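Local coordinates for protein bacterioferritin (Mycobacterium smegmatis str. MC2 155, PDB 3BKN) that probably stores iron, oxidising ferrous iron at a di-nuclear centre and laying it down as ferric mineral inside a haem-containing shell of 24 subunits, at residues A[1-5]-A[63-67]. Numbering follows the deposited sequence.
Sequences MQGDP and LLLDG
Met1 reaches with the sulfur end of its side chain over Leu64, the last residue of helix 38-64, and Leu65 just past it. Its SD lies 3.7 Å from CD2 of Leu64, and the terminal CE stands equally far, 3.7 Å, from CD2 of Leu65, so one methyl branch of each leucine does the touching. The methionine chain runs at a slant to both. It is bent at chi2 and again at chi3 (61°), and that second bend turns the methyl group toward the leucine pair. Leu64 presents CD2 with its chain extended, CG anti to the backbone N. Leu65, the buried member of the contact, also lays its CB against the backbone of Gly3, 3.7 Å from that residue's CA. The CA atoms of Gly3 and Leu65 are the nearest such pair across the two segments, and here Gly3 N donates to Leu65 O over 3.0 Å, fairly straight at the hydrogen (157°), the donor sitting 22° off the carbonyl plane. The helix ends at this point in a Schellman motif: Gly67 N bonds to Ile62 O and Asp66 N to Leu63 O, with Asp66 in the positive-phi C-prime position. Asp66 projects toward the N-terminal segment, its OD2 forming a long salt bridge of 3.9 Å with Met1 N. The same amino group is hydrogen-bonded to Glu135 of a second subunit, and Met1 also packs on Tyr95 there; a magnesium ion is bound beside Asp66. Away from the zinc and haem sites, a single backbone bond and a small apolar patch tie the N-terminus to the end of helix 38-64, while Glu135 of the second subunit and, more weakly, Asp66, its charge perhaps partly offset by magnesium, may favour the charged amino group.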
ATOM      1  N   MET A   1      -8.294 -51.670  15.494  1.00 60.78           N
ATOM      2  CA  MET A   1      -9.637 -52.276  15.708  1.00 61.97           C
ATOM      3  C   MET A   1      -9.833 -53.396  14.728  1.00 60.78           C
ATOM      4  O   MET A   1      -9.258 -53.385  13.653  1.00 61.56           O
ATOM      5  CB  MET A   1     -10.711 -51.251  15.393  1.00 62.66           C
ATOM      6  CG  MET A   1     -10.978 -50.246  16.470  1.00 63.47           C
ATOM      7  SD  MET A   1     -11.423 -48.668  15.747  1.00 63.77           S
ATOM      8  CE  MET A   1     -12.933 -49.124  14.844  1.00 65.95           C
ATOM      9  N   GLN A   2     -10.671 -54.350  15.066  1.00 59.66           N
ATOM     10  CA  GLN A   2     -10.965 -55.386  14.098  1.00 59.01           C
ATOM     11  C   GLN A   2     -12.318 -55.128  13.486  1.00 56.86           C
ATOM     12  O   GLN A   2     -13.304 -55.015  14.166  1.00 56.25           O
ATOM     13  CB  GLN A   2     -10.833 -56.795  14.683  1.00 60.88           C
ATOM     14  CG  GLN A   2      -9.365 -57.289  14.812  1.00 63.13           C
ATOM     15  CD  GLN A   2      -9.229 -58.771  14.441  1.00 66.97           C
ATOM     16  OE1 GLN A   2      -9.747 -59.201  13.401  1.00 68.44           O
ATOM     17  NE2 GLN A   2      -8.544 -59.558  15.294  1.00 66.59           N
ATOM     18  N   GLY A   3     -12.359 -54.981  12.179  1.00 55.49           N
ATOM     19  CA  GLY A   3     -13.626 -54.774  11.529  1.00 53.35           C
ATOM     20  C   GLY A   3     -14.385 -56.072  11.414  1.00 52.39           C
ATOM     21  O   GLY A   3     -13.815 -57.163  11.425  1.00 52.73           O
ATOM     22  N   ASP A   4     -15.686 -55.959  11.289  1.00 51.51           N
ATOM     23  CA  ASP A   4     -16.488 -57.087  10.921  1.00 51.48           C
ATOM     24  C   ASP A   4     -16.068 -57.676   9.553  1.00 50.96           C
ATOM     25  O   ASP A   4     -15.913 -56.950   8.596  1.00 50.75           O
ATOM     26  CB  ASP A   4     -17.972 -56.722  11.005  1.00 51.83           C
ATOM     27  CG  ASP A   4     -18.852 -57.776  10.388  1.00 55.74           C
ATOM     28  OD1 ASP A   4     -18.967 -57.752   9.138  1.00 57.56           O
ATOM     29  OD2 ASP A   4     -19.396 -58.651  11.130  1.00 57.17           O
ATOM     30  N   PRO A   5     -15.827 -59.001   9.489  1.00 51.28           N
ATOM     31  CA  PRO A   5     -15.344 -59.564   8.220  1.00 50.82           C
ATOM     32  C   PRO A   5     -16.266 -59.343   6.978  1.00 50.75           C
ATOM     33  O   PRO A   5     -15.736 -59.242   5.854  1.00 51.70           O
ATOM     34  CB  PRO A   5     -15.110 -61.039   8.555  1.00 50.43           C
ATOM     35  CG  PRO A   5     -15.938 -61.292   9.821  1.00 50.47           C
ATOM     36  CD  PRO A   5     -15.914 -60.019  10.564  1.00 50.24           C
ATOM     37  N   LEU A  63      -7.859 -50.149   6.312  1.00 42.65           N
ATOM     38  CA  LEU A  63      -6.653 -50.217   7.142  1.00 42.98           C
ATOM     39  C   LEU A  63      -6.961 -50.000   8.613  1.00 43.44           C
ATOM     40  O   LEU A  63      -6.505 -50.739   9.459  1.00 44.54           O
ATOM     41  CB  LEU A  63      -5.629 -49.189   6.642  1.00 42.01           C
ATOM     42  CG  LEU A  63      -4.948 -49.693   5.376  1.00 39.40           C
ATOM     43  CD1 LEU A  63      -4.126 -48.592   4.818  1.00 37.39           C
ATOM     44  CD2 LEU A  63      -4.121 -51.000   5.651  1.00 36.49           C
ATOM     45  N   LEU A  64      -7.773 -49.005   8.898  1.00 44.36           N
ATOM     46  CA  LEU A  64      -8.201 -48.726  10.248  1.00 45.28           C
ATOM     47  C   LEU A  64      -8.919 -49.957  10.865  1.00 45.98           C
ATOM     48  O   LEU A  64      -8.801 -50.208  12.063  1.00 47.34           O
ATOM     49  CB  LEU A  64      -9.055 -47.449  10.247  1.00 45.34           C
ATOM     50  CG  LEU A  64      -9.409 -46.851  11.587  1.00 46.81           C
ATOM     51  CD1 LEU A  64     -10.077 -45.444  11.464  1.00 45.46           C
ATOM     52  CD2 LEU A  64     -10.313 -47.861  12.320  1.00 47.88           C
ATOM     53  N   LEU A  65      -9.619 -50.747  10.049  1.00 45.65           N
ATOM     54  CA  LEU A  65     -10.320 -51.917  10.554  1.00 44.84           C
ATOM     55  C   LEU A  65      -9.447 -53.179  10.481  1.00 46.04           C
ATOM     56  O   LEU A  65      -9.946 -54.302  10.620  1.00 46.81           O
ATOM     57  CB  LEU A  65     -11.662 -52.091   9.819  1.00 43.14           C
ATOM     58  CG  LEU A  65     -12.766 -51.019   9.996  1.00 41.80           C
ATOM     59  CD1 LEU A  65     -14.089 -51.332   9.259  1.00 40.16           C
ATOM     60  CD2 LEU A  65     -13.064 -50.697  11.454  1.00 39.55           C
ATOM     61  N   ASP A  66      -8.146 -52.979  10.282  1.00 46.78           N
ATOM     62  CA  ASP A  66      -7.110 -54.028  10.181  1.00 48.14           C
ATOM     63  C   ASP A  66      -7.344 -55.021   9.114  1.00 48.05           C
ATOM     64  O   ASP A  66      -7.024 -56.184   9.310  1.00 48.57           O
ATOM     65  CB  ASP A  66      -6.915 -54.836  11.448  1.00 48.84           C
ATOM     66  CG  ASP A  66      -6.234 -54.066  12.535  1.00 53.87           C
ATOM     67  OD1 ASP A  66      -5.626 -52.995  12.291  1.00 57.16           O
ATOM     68  OD2 ASP A  66      -6.322 -54.540  13.674  1.00 56.75           O
ATOM     69  N   GLY A  67      -7.921 -54.581   8.000  1.00 47.81           N
ATOM     70  CA  GLY A  67      -8.148 -55.427   6.826  1.00 46.97           C
ATOM     71  C   GLY A  67      -7.015 -55.251   5.854  1.00 47.29           C
ATOM     72  O   GLY A  67      -6.062 -54.488   6.102  1.00 46.56           O
TER